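Local coordinates for protein diguanylate cyclase (Pseudomonas aeruginosa, PDB 5M3C) that joins a GGDEF domain to an EAL domain in one chain and binds GTP and calcium ions, at residues L420-S423 and K424-P428. Numbering follows the deposited sequence.
Sequences LFAS and KFLKP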
ATOM      1  N   LEU B 420      13.878 -36.296 -14.819  1.00 77.92           N
ATOM      2  CA  LEU B 420      14.670 -36.512 -13.617  1.00 78.32           C
ATOM      3  C   LEU B 420      13.773 -36.526 -12.382  1.00 78.46           C
ATOM      4  O   LEU B 420      13.964 -37.331 -11.472  1.00 79.90           O
ATOM      5  CB  LEU B 420      15.734 -35.422 -13.477  1.00 78.42           C
ATOM      6  CG  LEU B 420      17.063 -35.853 -12.852  1.00 79.52           C
ATOM      7  CD1 LEU B 420      17.787 -34.645 -12.275  1.00 79.48           C
ATOM      8  CD2 LEU B 420      16.869 -36.915 -11.778  1.00 80.07           C
ATOM      9  N   PHE B 421      12.795 -35.627 -12.355  1.00 78.02           N
ATOM     10  CA  PHE B 421      11.832 -35.581 -11.267  1.00 77.81           C
ATOM     11  C   PHE B 421      11.104 -36.912 -11.175  1.00 77.60           C
ATOM     12  O   PHE B 421      11.155 -37.596 -10.149  1.00 78.66           O
ATOM     13  CB  PHE B 421      10.822 -34.455 -11.499  1.00 78.25           C
ATOM     14  CG  PHE B 421       9.851 -34.271 -10.369  1.00 77.82           C
ATOM     15  CD1 PHE B 421      10.240 -33.625  -9.207  1.00 77.27           C
ATOM     16  CD2 PHE B 421       8.551 -34.745 -10.467  1.00 77.45           C
ATOM     17  CE1 PHE B 421       9.353 -33.453  -8.162  1.00 76.99           C
ATOM     18  CE2 PHE B 421       7.658 -34.577  -9.426  1.00 77.08           C
ATOM     19  CZ  PHE B 421       8.060 -33.929  -8.272  1.00 77.12           C
ATOM     20  N   ALA B 422      10.443 -37.278 -12.270  1.00 78.27           N
ATOM     21  CA  ALA B 422       9.656 -38.506 -12.331  1.00 77.98           C
ATOM     22  C   ALA B 422      10.484 -39.717 -11.917  1.00 77.21           C
ATOM     23  O   ALA B 422       9.991 -40.608 -11.227  1.00 76.71           O
ATOM     24  CB  ALA B 422       9.095 -38.703 -13.733  1.00 77.82           C
ATOM     25  N   SER B 423      11.744 -39.742 -12.337  1.00 77.37           N
ATOM     26  CA  SER B 423      12.637 -40.845 -11.997  1.00 77.62           C
ATOM     27  C   SER B 423      13.108 -40.803 -10.541  1.00 76.97           C
ATOM     28  O   SER B 423      13.503 -41.830  -9.991  1.00 78.17           O
ATOM     29  CB  SER B 423      13.846 -40.860 -12.941  1.00 78.28           C
ATOM     30  OG  SER B 423      14.981 -41.448 -12.323  1.00 78.29           O
ATOM     31  N   LYS B 424      13.068 -39.631  -9.913  1.00 75.96           N
ATOM     32  CA  LYS B 424      13.629 -39.489  -8.568  1.00 76.58           C
ATOM     33  C   LYS B 424      12.596 -39.434  -7.437  1.00 76.73           C
ATOM     34  O   LYS B 424      12.921 -39.759  -6.295  1.00 77.68           O
ATOM     35  CB  LYS B 424      14.547 -38.267  -8.488  1.00 77.65           C
ATOM     36  CG  LYS B 424      15.204 -38.103  -7.126  1.00 79.22           C
ATOM     37  CD  LYS B 424      16.677 -37.740  -7.237  1.00 80.93           C
ATOM     38  CE  LYS B 424      17.387 -37.934  -5.903  1.00 81.79           C
ATOM     39  NZ  LYS B 424      18.872 -37.873  -6.030  1.00 82.05           N
ATOM     40  N   PHE B 425      11.367 -39.019  -7.734  1.00 75.59           N
ATOM     41  CA  PHE B 425      10.347 -38.918  -6.684  1.00 73.91           C
ATOM     42  C   PHE B 425       9.049 -39.637  -7.014  1.00 74.32           C
ATOM     43  O   PHE B 425       8.159 -39.729  -6.165  1.00 72.99           O
ATOM     44  CB  PHE B 425      10.035 -37.452  -6.381  1.00 72.80           C
ATOM     45  CG  PHE B 425      11.226 -36.670  -5.926  1.00 71.53           C
ATOM     46  CD1 PHE B 425      11.557 -36.609  -4.586  1.00 71.08           C
ATOM     47  CD2 PHE B 425      12.022 -36.007  -6.843  1.00 71.49           C
ATOM     48  CE1 PHE B 425      12.659 -35.894  -4.163  1.00 71.43           C
ATOM     49  CE2 PHE B 425      13.126 -35.290  -6.429  1.00 71.61           C
ATOM     50  CZ  PHE B 425      13.446 -35.234  -5.087  1.00 71.74           C
ATOM     51  N   LEU B 426       8.931 -40.150  -8.234  1.00 75.54           N
ATOM     52  CA  LEU B 426       7.652 -40.693  -8.679  1.00 76.65           C
ATOM     53  C   LEU B 426       7.629 -42.216  -8.803  1.00 76.77           C
ATOM     54  O   LEU B 426       8.509 -42.834  -9.409  1.00 76.63           O
ATOM     55  CB  LEU B 426       7.217 -40.023  -9.983  1.00 76.77           C
ATOM     56  CG  LEU B 426       7.118 -38.493  -9.887  1.00 77.27           C
ATOM     57  CD1 LEU B 426       6.052 -37.964 -10.834  1.00 77.08           C
ATOM     58  CD2 LEU B 426       6.819 -38.033  -8.465  1.00 77.16           C
ATOM     59  N   LYS B 427       6.597 -42.801  -8.201  1.00 76.47           N
ATOM     60  CA  LYS B 427       6.375 -44.237  -8.221  1.00 75.92           C
ATOM     61  C   LYS B 427       5.208 -44.566  -9.151  1.00 77.25           C
ATOM     62  O   LYS B 427       4.359 -43.709  -9.412  1.00 78.55           O
ATOM     63  CB  LYS B 427       6.087 -44.743  -6.804  1.00 75.41           C
ATOM     64  CG  LYS B 427       7.313 -44.825  -5.903  1.00 75.47           C
ATOM     65  CD  LYS B 427       7.568 -43.526  -5.153  1.00 74.62           C
ATOM     66  N   PRO B 428       5.157 -45.816  -9.647  1.00 77.55           N
ATOM     67  CA  PRO B 428       4.184 -46.255 -10.659  1.00 76.96           C
ATOM     68  C   PRO B 428       2.723 -46.149 -10.214  1.00 76.48           C
ATOM     69  O   PRO B 428       2.431 -46.203  -9.019  1.00 75.95           O
ATOM     70  CB  PRO B 428       4.559 -47.724 -10.905  1.00 76.56           C
ATOM     71  CG  PRO B 428       5.939 -47.884 -10.357  1.00 76.91           C
ATOM     72  CD  PRO B 428       6.041 -46.914  -9.222  1.00 76.78           C
TER
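L420 touches K424 one turn further along helix 418-425, its CD2 lying 4.2 Å from K424 CB at the exposed side. F421 takes part through both its carbonyl and its ring. F421 O accepts from two backbone donors: F425 N, at 2.8 Å and nearly in line with the carbonyl (C=O...N angle 176°), and K424 N, which stands well above the carbonyl plane. This pairing of an i+4 and an i+3 bond on one oxygen marks a tightening of the last turn. CG of F421, anti to the backbone N (chi1 -176°), lies beside the carbonyl carbon, which places the ring next to F425 and L426. On one flank F421 CD1 lies 3.8 Å from F425 CD2, the ring planes inclined by 33° in an oblique pair, while F425 CB sits over a face of the F421 ring. L426 approaches the CD2-CE2 side of the ring obliquely, its CD2 3.7 Å from F421 CE2. A422 adds a weak bond from L426 N to A422 O (3.2 Å), and the L426 side chain lies against the A422 backbone, with L426 CG 3.5 Å from A422 CA. L426 is the first residue to leave helical angles, and its packing on F421 and A422 lies at the helix end. W256 of helix 238-259 meets the F421 ring and also touches A422 and L426, while P197 touches both phenylalanines. The chemistry therefore implies a C-terminal helix end tied internally by backbone bonds and fastened by aromatic and aliphatic packing to the EAL-domain strands and helix beneath it.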